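1-deoxy-D-xylulose 5-phosphate reductoisomerase (Zymomonas mobilis, PDB 1R0K) catalyses the NADPH-dependent, divalent-metal-requiring rearrangement and reduction of 1-deoxy-D-xylulose 5-phosphate to 2-C-methyl-D-erythritol 4-phosphate in isoprenoid biosynthesis. Local coordinates at residues Ile171-Ser176 / Gly219-Glu224. Numbering follows the deposited sequence.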
# COMPACT_ATOMS: atom_id res chain seq x y z
N ILE B 171 9.43 -1.29 -8.96
CA ILE B 171 9.55 -1.42 -7.51
C ILE B 171 10.44 -0.25 -7.10
O ILE B 171 11.55 -0.09 -7.63
CB ILE B 171 10.22 -2.75 -7.08
CG1 ILE B 171 9.23 -3.91 -7.29
CG2 ILE B 171 10.67 -2.67 -5.63
CD1 ILE B 171 9.76 -5.26 -6.82
N ILE B 172 9.95 0.56 -6.18
CA ILE B 172 10.69 1.72 -5.72
C ILE B 172 11.25 1.47 -4.33
O ILE B 172 10.50 1.32 -3.37
CB ILE B 172 9.78 2.96 -5.65
CG1 ILE B 172 9.08 3.16 -6.99
CG2 ILE B 172 10.60 4.19 -5.28
CD1 ILE B 172 8.01 4.23 -6.95
N ILE B 173 12.57 1.38 -4.24
CA ILE B 173 13.21 1.18 -2.96
C ILE B 173 13.51 2.57 -2.43
O ILE B 173 14.30 3.31 -3.02
CB ILE B 173 14.52 0.39 -3.09
CG1 ILE B 173 14.27 -0.94 -3.78
CG2 ILE B 173 15.14 0.17 -1.72
CD1 ILE B 173 15.53 -1.75 -4.03
N THR B 174 12.85 2.96 -1.35
CA THR B 174 13.09 4.27 -0.77
C THR B 174 14.41 4.24 -0.01
O THR B 174 14.82 3.19 0.48
CB THR B 174 11.95 4.69 0.16
OG1 THR B 174 11.65 3.62 1.07
CG2 THR B 174 10.71 5.03 -0.67
N ALA B 175 15.07 5.39 0.06
CA ALA B 175 16.36 5.50 0.72
C ALA B 175 16.45 6.84 1.44
O ALA B 175 16.10 7.87 0.87
CB ALA B 175 17.49 5.40 -0.31
N SER B 176 16.91 6.82 2.68
CA SER B 176 17.05 8.05 3.45
C SER B 176 18.08 8.93 2.77
O SER B 176 17.98 10.16 2.81
CB SER B 176 17.54 7.75 4.87
OG SER B 176 18.87 7.27 4.85
N GLY B 219 22.76 -0.41 -1.98
CA GLY B 219 23.16 -1.24 -3.10
C GLY B 219 22.93 -2.70 -2.75
O GLY B 219 22.46 -3.48 -3.58
N LEU B 220 23.24 -3.07 -1.52
CA LEU B 220 23.06 -4.45 -1.07
C LEU B 220 21.57 -4.77 -0.98
O LEU B 220 21.15 -5.89 -1.28
CB LEU B 220 23.74 -4.65 0.29
CG LEU B 220 25.24 -4.33 0.28
CD1 LEU B 220 25.80 -4.46 1.68
CD2 LEU B 220 25.95 -5.27 -0.67
N GLU B 221 20.78 -3.79 -0.56
CA GLU B 221 19.34 -3.98 -0.47
C GLU B 221 18.76 -4.23 -1.85
O GLU B 221 17.84 -5.02 -2.01
CB GLU B 221 18.70 -2.74 0.16
CG GLU B 221 18.83 -2.70 1.67
CD GLU B 221 18.37 -1.39 2.27
OE1 GLU B 221 17.45 -0.77 1.70
OE2 GLU B 221 18.92 -0.99 3.31
N LEU B 222 19.31 -3.56 -2.86
CA LEU B 222 18.84 -3.73 -4.22
C LEU B 222 19.11 -5.16 -4.68
O LEU B 222 18.28 -5.80 -5.32
CB LEU B 222 19.56 -2.76 -5.15
CG LEU B 222 19.29 -2.93 -6.64
CD1 LEU B 222 17.81 -2.72 -6.93
CD2 LEU B 222 20.14 -1.93 -7.42
N ILE B 223 20.30 -5.66 -4.34
CA ILE B 223 20.68 -7.00 -4.72
C ILE B 223 19.73 -8.00 -4.07
O ILE B 223 19.21 -8.89 -4.73
CB ILE B 223 22.13 -7.30 -4.31
CG1 ILE B 223 23.08 -6.43 -5.15
CG2 ILE B 223 22.45 -8.78 -4.50
CD1 ILE B 223 24.53 -6.54 -4.75
N GLU B 224 19.49 -7.82 -2.77
CA GLU B 224 18.59 -8.71 -2.05
C GLU B 224 17.19 -8.67 -2.64
O GLU B 224 16.55 -9.72 -2.80
CB GLU B 224 18.49 -8.29 -0.58
CG GLU B 224 19.77 -8.41 0.21
CD GLU B 224 19.58 -7.92 1.63
OE1 GLU B 224 19.71 -6.69 1.85
OE2 GLU B 224 19.29 -8.76 2.51
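Ile173 on strand 168-175 and Leu222 on helix 216-229 join a helix to the mixed four-stranded sheet of the catalytic domain, an example of how one branched residue can serve both a hydrophobic layer and the edge of an active site. The backbones stay well apart, with 7.6 Å between Ile173 CA and Leu222 CA, and the gap is crossed mainly by the side chain of Ile173, which reaches the helix backbone at Leu222 CA. Ile173 divides the work between its two branches. Its longer branch is extended, with CG1 anti to the carbonyl carbon (chi1 -57°) and chi2 at 177°, and carries CD1 up to the helix. There the methyl meets Leu222 twice: Ile173 CD1 lies 3.8 Å from Leu222 CD1 and 3.9 Å from Leu222 CA, touching the root of the leucine as well as one of its methyls. The two side chains cross at about a right angle, and Phe236 of the adjoining strand 236-240 packs against both.

The shorter branch of Ile173 faces the carboxylate of Glu221, which is predicted to bind the substrate and a manganese ion. This approach is apolar against polar, and no hydrogen bond links the segments. The polar grip comes from Lys218, whose NZ forms a salt bridge with Glu221 OE1 and a hydrogen bond with Thr174 O, tying helix to strand beside the isoleucine. Glu152, another predicted manganese ligand, lies close to Glu221, consistent with a site that gathers carboxylates round a metal. At this polar margin, Ile173 CG2 stands 4.2 Å from Glu221 OE1.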